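Local coordinates for protein beta-hexosaminidase Amuc_2018 (Akkermansia muciniphila, PDB 6JEA) that hydrolyses terminal non-reducing N-acetylglucosamine and N-acetylgalactosamine residues from beta-N-acetylhexosaminides, including unbranched N-glycans and chitobiose, at residues Thr33-Ala38 and Thr85-Tyr90; Leu68-Ala73 and Ile448-Asn453; Phe306-Asn311 and Glu319-Trp324. All blocks are in the same frame, centred on the assembly; numbering follows the deposited sequence. Where two conformers were deposited one is given.

Contact 1 of 3, residues Thr33-Ala38 and Thr85-Tyr90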
loop_
_atom_site.group_PDB
_atom_site.type_symbol
_atom_site.label_atom_id
_atom_site.label_comp_id
_atom_site.label_asym_id
_atom_site.label_seq_id
_atom_site.Cartn_x
_atom_site.Cartn_y
_atom_site.Cartn_z
ATOM N N THR A 33 -4.615 -28.397 13.101
ATOM C CA THR A 33 -3.306 -28.344 13.739
ATOM C C THR A 33 -2.410 -27.264 13.155
ATOM O O THR A 33 -1.246 -27.165 13.555
ATOM C CB THR A 33 -2.612 -29.700 13.622
ATOM O OG1 THR A 33 -2.587 -30.102 12.246
ATOM C CG2 THR A 33 -3.355 -30.745 14.438
ATOM N N LEU A 34 -2.912 -26.473 12.214
ATOM C CA LEU A 34 -2.212 -25.306 11.704
ATOM C C LEU A 34 -3.085 -24.080 11.912
ATOM O O LEU A 34 -4.317 -24.168 11.884
ATOM C CB LEU A 34 -1.871 -25.458 10.215
ATOM C CG LEU A 34 -0.827 -26.512 9.841
ATOM C CD1 LEU A 34 -0.774 -26.702 8.334
ATOM C CD2 LEU A 34 0.541 -26.123 10.385
ATOM N N GLU A 35 -2.441 -22.937 12.137
ATOM C CA GLU A 35 -3.171 -21.681 12.198
ATOM C C GLU A 35 -3.805 -21.381 10.841
ATOM O O GLU A 35 -3.378 -21.889 9.802
ATOM C CB GLU A 35 -2.245 -20.543 12.624
ATOM C CG GLU A 35 -1.761 -20.654 14.060
ATOM C CD GLU A 35 -2.879 -20.446 15.065
ATOM O OE1 GLU A 35 -3.614 -19.444 14.936
ATOM O OE2 GLU A 35 -3.028 -21.288 15.978
ATOM N N THR A 36 -4.844 -20.541 10.857
ATOM C CA THR A 36 -5.594 -20.282 9.632
ATOM C C THR A 36 -4.741 -19.628 8.554
ATOM O O THR A 36 -5.093 -19.703 7.372
ATOM C CB THR A 36 -6.817 -19.409 9.927
ATOM O OG1 THR A 36 -6.398 -18.153 10.477
ATOM C CG2 THR A 36 -7.747 -20.107 10.908
ATOM N N ASP A 37 -3.624 -19.004 8.929
ATOM C CA ASP A 37 -2.729 -18.350 7.983
ATOM C C ASP A 37 -1.443 -19.133 7.754
ATOM O O ASP A 37 -0.502 -18.599 7.157
ATOM C CB ASP A 37 -2.395 -16.938 8.468
ATOM C CG ASP A 37 -1.663 -16.940 9.795
ATOM O OD1 ASP A 37 -1.813 -17.922 10.554
ATOM O OD2 ASP A 37 -0.939 -15.964 10.082
ATOM N N ALA A 38 -1.374 -20.378 8.212
ATOM C CA ALA A 38 -0.169 -21.185 8.115
ATOM C C ALA A 38 -0.394 -22.371 7.187
ATOM O O ALA A 38 -1.529 -22.787 6.931
ATOM C CB ALA A 38 0.268 -21.683 9.496
ATOM N N THR A 85 7.204 -25.607 6.669
ATOM C CA THR A 85 6.177 -25.188 7.612
ATOM C C THR A 85 6.275 -23.677 7.738
ATOM O O THR A 85 7.325 -23.151 8.125
ATOM C CB THR A 85 6.358 -25.874 8.963
ATOM O OG1 THR A 85 6.593 -27.272 8.754
ATOM C CG2 THR A 85 5.108 -25.700 9.813
ATOM N N ASP A 86 5.193 -22.980 7.397
ATOM C CA ASP A 86 5.295 -21.554 7.126
ATOM C C ASP A 86 4.097 -20.799 7.681
ATOM O O ASP A 86 2.960 -21.278 7.606
ATOM C CB ASP A 86 5.416 -21.320 5.617
ATOM C CG ASP A 86 6.073 -20.002 5.275
ATOM O OD1 ASP A 86 6.453 -19.258 6.206
ATOM O OD2 ASP A 86 6.213 -19.718 4.066
ATOM N N LYS A 87 4.371 -19.616 8.236
ATOM C CA LYS A 87 3.347 -18.663 8.647
ATOM C C LYS A 87 3.995 -17.288 8.753
ATOM O O LYS A 87 5.199 -17.198 9.013
ATOM C CB LYS A 87 2.696 -19.070 9.978
ATOM C CG LYS A 87 3.507 -18.757 11.220
ATOM C CD LYS A 87 2.743 -19.149 12.479
ATOM C CE LYS A 87 1.327 -18.568 12.490
ATOM N NZ LYS A 87 1.308 -17.075 12.456
ATOM N N PRO A 88 3.239 -16.212 8.546
ATOM C CA PRO A 88 3.850 -14.881 8.456
ATOM C C PRO A 88 4.233 -14.288 9.804
ATOM O O PRO A 88 3.581 -14.513 10.826
ATOM C CB PRO A 88 2.749 -14.040 7.796
ATOM C CG PRO A 88 1.486 -14.716 8.195
ATOM C CD PRO A 88 1.801 -16.183 8.229
ATOM N N ARG A 89 5.310 -13.496 9.781
ATOM C CA ARG A 89 5.728 -12.771 10.979
ATOM C C ARG A 89 4.754 -11.650 11.315
ATOM O O ARG A 89 4.451 -11.415 12.491
ATOM C CB ARG A 89 7.140 -12.209 10.794
ATOM C CG ARG A 89 7.664 -11.442 12.004
ATOM C CD ARG A 89 8.942 -10.674 11.690
ATOM N NE ARG A 89 9.390 -9.882 12.834
ATOM C CZ ARG A 89 10.374 -8.986 12.793
ATOM N NH1 ARG A 89 11.025 -8.755 11.659
ATOM N NH2 ARG A 89 10.708 -8.317 13.887
ATOM N N TYR A 90 4.256 -10.944 10.300
ATOM C CA TYR A 90 3.307 -9.867 10.509
ATOM C C TYR A 90 2.034 -10.113 9.709
ATOM O O TYR A 90 2.096 -10.636 8.591
ATOM C CB TYR A 90 3.901 -8.517 10.100
ATOM C CG TYR A 90 4.974 -7.998 11.027
ATOM C CD1 TYR A 90 4.644 -7.394 12.233
ATOM C CD2 TYR A 90 6.313 -8.096 10.688
ATOM C CE1 TYR A 90 5.620 -6.913 13.078
ATOM C CE2 TYR A 90 7.296 -7.614 11.525
ATOM C CZ TYR A 90 6.946 -7.025 12.719
ATOM O OH TYR A 90 7.929 -6.546 13.552
#

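Contact 2 of 3, residues Leu68-Ala73 and Ile448-Asn453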
loop_
_atom_site.group_PDB
_atom_site.type_symbol
_atom_site.label_atom_id
_atom_site.label_comp_id
_atom_site.label_asym_id
_atom_site.label_seq_id
_atom_site.Cartn_x
_atom_site.Cartn_y
_atom_site.Cartn_z
ATOM N N LEU A 68 7.809 -22.970 -6.342
ATOM C CA LEU A 68 8.515 -24.242 -6.490
ATOM C C LEU A 68 8.383 -24.791 -7.906
ATOM O O LEU A 68 9.346 -25.336 -8.456
ATOM C CB LEU A 68 8.001 -25.255 -5.466
ATOM C CG LEU A 68 8.448 -25.034 -4.020
ATOM C CD1 LEU A 68 7.901 -26.127 -3.114
ATOM C CD2 LEU A 68 9.963 -24.967 -3.930
ATOM N N ARG A 69 7.202 -24.660 -8.517
ATOM C CA ARG A 69 7.026 -25.122 -9.891
ATOM C C ARG A 69 7.854 -24.289 -10.860
ATOM O O ARG A 69 8.397 -24.817 -11.837
ATOM C CB ARG A 69 5.547 -25.088 -10.284
ATOM C CG ARG A 69 4.669 -26.074 -9.522
ATOM C CD ARG A 69 3.390 -26.395 -10.287
ATOM N NE ARG A 69 2.595 -25.205 -10.575
ATOM C CZ ARG A 69 1.557 -24.805 -9.847
ATOM N NH1 ARG A 69 1.180 -25.498 -8.782
ATOM N NH2 ARG A 69 0.893 -23.709 -10.187
ATOM N N ASP A 70 7.964 -22.982 -10.603
ATOM C CA ASP A 70 8.807 -22.141 -11.447
ATOM C C ASP A 70 10.276 -22.526 -11.307
ATOM O O ASP A 70 11.024 -22.502 -12.291
ATOM C CB ASP A 70 8.606 -20.665 -11.104
ATOM C CG ASP A 70 7.239 -20.157 -11.504
ATOM O OD1 ASP A 70 6.624 -20.746 -12.419
ATOM O OD2 ASP A 70 6.778 -19.164 -10.905
ATOM N N GLN A 71 10.710 -22.876 -10.094
ATOM C CA GLN A 71 12.075 -23.365 -9.929
ATOM C C GLN A 71 12.278 -24.687 -10.660
ATOM O O GLN A 71 13.292 -24.879 -11.340
ATOM C CB GLN A 71 12.417 -23.520 -8.447
ATOM C CG GLN A 71 13.851 -23.977 -8.204
ATOM C CD GLN A 71 14.180 -24.146 -6.733
ATOM O OE1 GLN A 71 13.462 -23.655 -5.862
ATOM N NE2 GLN A 71 15.273 -24.844 -6.449
ATOM N N LEU A 72 11.320 -25.610 -10.533
ATOM C CA LEU A 72 11.445 -26.913 -11.177
ATOM C C LEU A 72 11.478 -26.788 -12.694
ATOM O O LEU A 72 12.176 -27.557 -13.365
ATOM C CB LEU A 72 10.296 -27.824 -10.740
ATOM C CG LEU A 72 10.193 -29.181 -11.442
ATOM C CD1 LEU A 72 11.419 -30.031 -11.154
ATOM C CD2 LEU A 72 8.919 -29.906 -11.037
ATOM N N ALA A 73 10.743 -25.819 -13.250
ATOM C CA ALA A 73 10.781 -25.592 -14.691
ATOM C C ALA A 73 12.177 -25.226 -15.184
ATOM O O ALA A 73 12.486 -25.453 -16.359
ATOM C CB ALA A 73 9.786 -24.498 -15.077
ATOM N N ILE A 448 10.020 -14.735 -12.642
ATOM C CA ILE A 448 9.081 -13.703 -13.066
ATOM C C ILE A 448 9.011 -13.636 -14.584
ATOM O O ILE A 448 7.934 -13.437 -15.161
ATOM C CB ILE A 448 9.472 -12.344 -12.458
ATOM C CG1 ILE A 448 9.431 -12.409 -10.930
ATOM C CG2 ILE A 448 8.561 -11.243 -12.972
ATOM C CD1 ILE A 448 8.078 -12.792 -10.371
ATOM N N LEU A 449 10.153 -13.807 -15.259
ATOM C CA LEU A 449 10.141 -13.821 -16.717
ATOM C C LEU A 449 9.228 -14.921 -17.249
ATOM O O LEU A 449 8.492 -14.713 -18.222
ATOM C CB LEU A 449 11.565 -13.999 -17.238
ATOM C CG LEU A 449 11.867 -13.437 -18.626
ATOM C CD1 LEU A 449 11.495 -11.964 -18.686
ATOM C CD2 LEU A 449 13.338 -13.634 -18.953
ATOM N N LYS A 450 9.245 -16.091 -16.610
ATOM C CA LYS A 450 8.424 -17.207 -17.071
ATOM C C LYS A 450 6.955 -17.025 -16.704
ATOM O O LYS A 450 6.071 -17.298 -17.524
ATOM C CB LYS A 450 8.946 -18.522 -16.490
ATOM C CG LYS A 450 8.160 -19.751 -16.936
ATOM C CD LYS A 450 8.099 -20.803 -15.837
ATOM C CE LYS A 450 7.148 -21.931 -16.204
ATOM N NZ LYS A 450 6.698 -22.692 -15.001
ATOM N N ARG A 451 6.667 -16.575 -15.481
ATOM C CA ARG A 451 5.279 -16.598 -15.029
ATOM C C ARG A 451 4.504 -15.353 -15.452
ATOM O O ARG A 451 3.334 -15.456 -15.834
ATOM C CB ARG A 451 5.219 -16.770 -13.512
ATOM C CG ARG A 451 3.802 -16.798 -12.965
ATOM C CD ARG A 451 3.760 -17.288 -11.531
ATOM N NE ARG A 451 4.175 -18.683 -11.417
ATOM C CZ ARG A 451 3.362 -19.721 -11.585
ATOM N NH1 ARG A 451 2.083 -19.523 -11.883
ATOM N NH2 ARG A 451 3.827 -20.956 -11.459
ATOM N N PHE A 452 5.121 -14.174 -15.391
ATOM C CA PHE A 452 4.415 -12.931 -15.676
ATOM C C PHE A 452 4.895 -12.241 -16.943
ATOM O O PHE A 452 4.351 -11.189 -17.301
ATOM C CB PHE A 452 4.537 -11.973 -14.483
ATOM C CG PHE A 452 4.020 -12.547 -13.194
ATOM C CD1 PHE A 452 2.658 -12.661 -12.970
ATOM C CD2 PHE A 452 4.895 -12.974 -12.208
ATOM C CE1 PHE A 452 2.175 -13.191 -11.787
ATOM C CE2 PHE A 452 4.420 -13.502 -11.020
ATOM C CZ PHE A 452 3.057 -13.612 -10.810
ATOM N N ASN A 453 5.887 -12.805 -17.635
ATOM C CA ASN A 453 6.439 -12.207 -18.850
ATOM C C ASN A 453 6.912 -10.779 -18.586
ATOM O O ASN A 453 6.703 -9.875 -19.396
ATOM C CB ASN A 453 5.425 -12.242 -19.997
ATOM C CG ASN A 453 6.083 -12.149 -21.361
ATOM O OD1 ASN A 453 7.120 -12.764 -21.603
ATOM N ND2 ASN A 453 5.483 -11.374 -22.258
HETATM O O HOH W 1 5.022 -20.260 -14.598
#

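Contact 3 of 3, residues Phe306-Asn311 and Glu319-Trp324. With NAG (2-acetamido-2-deoxy-beta-D-glucopyranose), chain B.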
loop_
_atom_site.group_PDB
_atom_site.type_symbol
_atom_site.label_atom_id
_atom_site.label_comp_id
_atom_site.label_asym_id
_atom_site.label_seq_id
_atom_site.Cartn_x
_atom_site.Cartn_y
_atom_site.Cartn_z
ATOM N N PHE A 306 -4.392 6.554 9.590
ATOM C CA PHE A 306 -3.763 7.859 9.399
ATOM C C PHE A 306 -2.284 7.722 9.067
ATOM O O PHE A 306 -1.625 6.768 9.481
ATOM C CB PHE A 306 -3.889 8.750 10.645
ATOM C CG PHE A 306 -5.301 8.986 11.092
ATOM C CD1 PHE A 306 -5.916 8.118 11.979
ATOM C CD2 PHE A 306 -6.006 10.091 10.648
ATOM C CE1 PHE A 306 -7.213 8.339 12.403
ATOM C CE2 PHE A 306 -7.305 10.315 11.068
ATOM C CZ PHE A 306 -7.908 9.438 11.947
ATOM N N TRP A 307 -1.768 8.693 8.314
ATOM C CA TRP A 307 -0.333 8.945 8.305
ATOM C C TRP A 307 0.040 9.583 9.638
ATOM O O TRP A 307 -0.519 10.620 10.009
ATOM C CB TRP A 307 0.060 9.858 7.145
ATOM C CG TRP A 307 -0.287 9.324 5.783
ATOM C CD1 TRP A 307 -1.202 9.841 4.912
ATOM C CD2 TRP A 307 0.279 8.174 5.134
ATOM N NE1 TRP A 307 -1.244 9.087 3.765
ATOM C CE2 TRP A 307 -0.345 8.057 3.875
ATOM C CE3 TRP A 307 1.248 7.233 5.496
ATOM C CZ2 TRP A 307 -0.031 7.036 2.976
ATOM C CZ3 TRP A 307 1.560 6.220 4.602
ATOM C CH2 TRP A 307 0.923 6.131 3.357
ATOM N N TYR A 308 0.968 8.968 10.363
ATOM C CA TYR A 308 1.206 9.362 11.746
ATOM C C TYR A 308 1.791 10.767 11.831
ATOM O O TYR A 308 2.705 11.124 11.080
ATOM C CB TYR A 308 2.139 8.365 12.429
ATOM C CG TYR A 308 2.236 8.542 13.929
ATOM C CD1 TYR A 308 1.092 8.656 14.709
ATOM C CD2 TYR A 308 3.470 8.575 14.566
ATOM C CE1 TYR A 308 1.174 8.809 16.081
ATOM C CE2 TYR A 308 3.562 8.728 15.941
ATOM C CZ TYR A 308 2.410 8.843 16.691
ATOM O OH TYR A 308 2.495 8.993 18.055
ATOM N N GLU A 309 1.246 11.567 12.744
ATOM C CA GLU A 309 1.834 12.838 13.152
ATOM C C GLU A 309 1.983 12.805 14.664
ATOM O O GLU A 309 0.989 12.647 15.380
ATOM C CB GLU A 309 0.975 14.031 12.717
ATOM C CG GLU A 309 0.884 14.251 11.207
ATOM C CD GLU A 309 2.174 14.775 10.591
ATOM O OE1 GLU A 309 3.189 14.890 11.310
ATOM O OE2 GLU A 309 2.172 15.077 9.377
ATOM N N GLY A 310 3.220 12.951 15.142
ATOM C CA GLY A 310 3.491 12.738 16.558
ATOM C C GLY A 310 2.661 13.624 17.468
ATOM O O GLY A 310 1.998 13.142 18.390
ATOM N N ASN A 311 2.686 14.932 17.223
ATOM C CA ASN A 311 1.962 15.861 18.083
ATOM C C ASN A 311 0.693 16.366 17.410
ATOM O O ASN A 311 0.451 17.576 17.353
ATOM C CB ASN A 311 2.863 17.032 18.484
ATOM C CG ASN A 311 3.773 17.484 17.356
ATOM O OD1 ASN A 311 4.879 16.966 17.190
ATOM N ND2 ASN A 311 3.313 18.460 16.578
ATOM N N GLU A 319 -6.749 2.808 17.181
ATOM C CA GLU A 319 -6.640 3.209 15.787
ATOM C C GLU A 319 -5.245 2.889 15.247
ATOM O O GLU A 319 -4.313 2.575 15.993
ATOM C CB GLU A 319 -6.958 4.696 15.637
ATOM C CG GLU A 319 -8.398 5.053 15.994
ATOM C CD GLU A 319 -8.690 6.539 15.869
ATOM O OE1 GLU A 319 -7.729 7.329 15.738
ATOM O OE2 GLU A 319 -9.882 6.917 15.898
ATOM N N THR A 320 -5.105 2.970 13.924
ATOM C CA THR A 320 -3.885 2.559 13.242
ATOM C C THR A 320 -3.258 3.731 12.496
ATOM O O THR A 320 -3.938 4.457 11.751
ATOM C CB THR A 320 -4.155 1.398 12.279
ATOM O OG1 THR A 320 -4.588 0.255 13.025
ATOM C CG2 THR A 320 -2.891 1.031 11.520
ATOM N N VAL A 321 -1.953 3.902 12.698
ATOM C CA VAL A 321 -1.186 4.950 12.046
ATOM C C VAL A 321 -0.009 4.315 11.315
ATOM O O VAL A 321 0.436 3.209 11.634
ATOM C CB VAL A 321 -0.701 6.014 13.049
ATOM C CG1 VAL A 321 -1.888 6.680 13.719
ATOM C CG2 VAL A 321 0.204 5.383 14.086
ATOM N N TYR A 322 0.487 5.036 10.314
ATOM C CA TYR A 322 1.618 4.612 9.503
ATOM C C TYR A 322 2.833 5.455 9.860
ATOM O O TYR A 322 2.760 6.688 9.844
ATOM C CB TYR A 322 1.321 4.765 8.007
ATOM C CG TYR A 322 0.249 3.857 7.446
ATOM C CD1 TYR A 322 -1.090 4.038 7.771
ATOM C CD2 TYR A 322 0.574 2.842 6.557
ATOM C CE1 TYR A 322 -2.074 3.217 7.245
ATOM C CE2 TYR A 322 -0.403 2.019 6.025
ATOM C CZ TYR A 322 -1.724 2.213 6.371
ATOM O OH TYR A 322 -2.693 1.392 5.844
ATOM N N ALA A 323 3.942 4.794 10.176
ATOM C CA ALA A 323 5.218 5.486 10.296
ATOM C C ALA A 323 5.784 5.708 8.900
ATOM O O ALA A 323 5.925 4.759 8.126
ATOM C CB ALA A 323 6.198 4.682 11.151
ATOM N N TRP A 324 6.096 6.962 8.574
ATOM C CA TRP A 324 6.499 7.295 7.210
ATOM C C TRP A 324 7.653 8.281 7.103
ATOM O O TRP A 324 8.338 8.270 6.074
ATOM C CB TRP A 324 5.304 7.851 6.428
ATOM C CG TRP A 324 4.638 9.024 7.093
ATOM C CD1 TRP A 324 3.835 8.994 8.198
ATOM C CD2 TRP A 324 4.711 10.396 6.690
ATOM N NE1 TRP A 324 3.408 10.261 8.510
ATOM C CE2 TRP A 324 3.932 11.140 7.598
ATOM C CE3 TRP A 324 5.361 11.068 5.651
ATOM C CZ2 TRP A 324 3.785 12.524 7.499
ATOM C CZ3 TRP A 324 5.214 12.442 5.554
ATOM C CH2 TRP A 324 4.433 13.154 6.472
HETATM C C1 NAG B . 4.947 11.392 0.782
HETATM C C2 NAG B . 3.671 12.222 0.613
HETATM C C3 NAG B . 3.089 12.038 -0.789
HETATM C C4 NAG B . 4.150 12.253 -1.858
HETATM C C5 NAG B . 5.369 11.388 -1.562
HETATM C C6 NAG B . 6.505 11.607 -2.532
HETATM C C7 NAG B . 2.348 12.641 2.641
HETATM C C8 NAG B . 1.321 12.087 3.579
HETATM N N2 NAG B . 2.688 11.852 1.617
HETATM O O1 NAG B . 5.520 11.671 2.017
HETATM O O3 NAG B . 2.025 12.966 -0.971
HETATM O O4 NAG B . 3.634 11.898 -3.136
HETATM O O5 NAG B . 5.866 11.706 -0.257
HETATM O O6 NAG B . 7.595 10.743 -2.245
HETATM O O7 NAG B . 2.846 13.750 2.802
#

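Contact 1 of 3, residues Thr33-Ala38 and Thr85-Tyr90
The methyl of A38 presses on the foot of the K87 side chain, CB to CB 3.6 Å, and this is where the two segments pack closely. Beside it the CA-H of A38 makes a bent contact with the main-chain oxygen of D86, CA to O 3.2 Å. A type I turn from E35 to A38, closed by A38 N to E35 O, brings the carboxylate of D37 against the ring of P88. One carboxylate oxygen, OD2 of D37, lies 3.3 Å from CD of P88. Toward solvent the contact slackens. K87 sets out with CG between its own N and carbonyl carbon (chi1 79°) and bends at its last two torsions, which carries the ammonium back to D37; the salt bridge from NZ of K87 to OD2 of D37 is long, 3.5 Å, and its hydrogen bond weak. E35 is exposed and adds little beyond its CG, 4.0 Å from CE of K87, while its carboxylate turns off from K87. The carboxylate of D86 is taken up by W426 of helix 417-426 and the backbone N of S11. In the fold, the turn precedes strand 39-44, which pairs antiparallel with strand 79-86, and residues 87-90 lead from the end of that strand toward strand 92-97 of the catalytic barrel.

Contact 2 of 3, residues Leu68-Ala73 and Ile448-Asn453
D70 and R451 meet at about a right angle, side chain across side chain, and the outcome is a side-on grip in which NE and NH2 of the arginine each take one carboxylate oxygen. The two bonds are unequal. NE of R451 to OD2 of D70 is short and straight, 2.7 Å with an N-H...O angle of 177°, lies in the guanidinium plane and uses the syn lone pair. NH2 of R451 to OD1 of D70, at 3.0 Å, is clearly bent: the carboxylate and guanidinium planes are turned 42° apart and NH2 approaches from above the carboxylate plane. R451 leaves its helix with CG anti to the backbone N and bends once at chi3, which swings its guanidinium across D70.

K450 comes to the same carboxylate obliquely. Its NZ reaches OD1 of D70 at 3.2 Å on the anti lone pair, on the side away from OD2, while the end of the chain lies by the methyl of A73, with CB of A73 3.6 Å from NZ of K450. A water donates to OD1 of D70 and accepts from NZ of K450, closing a small ring beside the direct bond. OD1 thus takes two protein donors and a water, whereas OD2 shares its load between R451 and the hydroxyl of Y118 in helix 106-118. So many donors would be expected to keep this buried aspartate charged.

The helix axes stay 10.3 Å apart at an angle of 115°, and polar side chains bridge the gap here. Such a salt-bridge network, one acid shared by two bases, joins the helix of the N-terminal family 20 domain 2 to helix 434-452, the last helix of the chain, at the protein surface.

Contact 3 of 3, residues Phe306-Asn311 and Glu319-Trp324
The indole of W324 meets the 306-311 segment first through its NE1, which donates to the main-chain oxygen of Y308 at 2.8 Å. W324 sets CG between its backbone N and carbonyl carbon (chi1 55°), which turns the indole back toward Y308. W307 closes on the same indole: the edge of its ring is turned toward the W324 face, planes 66° apart. At the far rim of W324, OE2 of E309 lies in the ring plane, 3.6 Å from CZ2. Both indoles offer a face to the acetamido methyl of the bound sugar, with W307 CD1 3.6 Å from NAG C8.

Behind them stands the parallel strand pairing. F306 N bonds to T320 O, Y322 N to F306 O and Y308 N to Y322 O, setting W307 beside Y322. On the face that carries F306 and V321, CG2 of V321 meets CD1 of Y308, just past the strand, at 3.4 Å. Farther out, NE1 of W307 bonds to E187, and E309 accepts from the backbone N of E258, an active-site residue, and pairs with R325. With W324 an established substrate-binding residue, the chemistry implies an aromatic wall against which the N-acetyl methyl packs, with the N-H bond of W324 and the packing of W307 probably limiting rotation of the W324 indole.

How the contacts relate
Taken together, the contacts illustrate how one chain joins an auxiliary domain to a catalytic barrel. Contacts 1 and 2 each involve the N-terminal domain: their centres lie 24 Å apart, helix 55-74 is followed by strand 79-86, and their segments alternate along the sequence. Contact 2 joins segments 375 residues apart in sequence, and contact 3 is nested in the loop it closes. Contact 3 alone of the three touches the sugar, which is also hydrogen-bonded to R101, Y352, D354 and E402. Its centre is 28 Å from that of contact 1 and 38 Å from that of contact 2, which lies across the centre of the chain, so the other two contacts lie away from the substrate site.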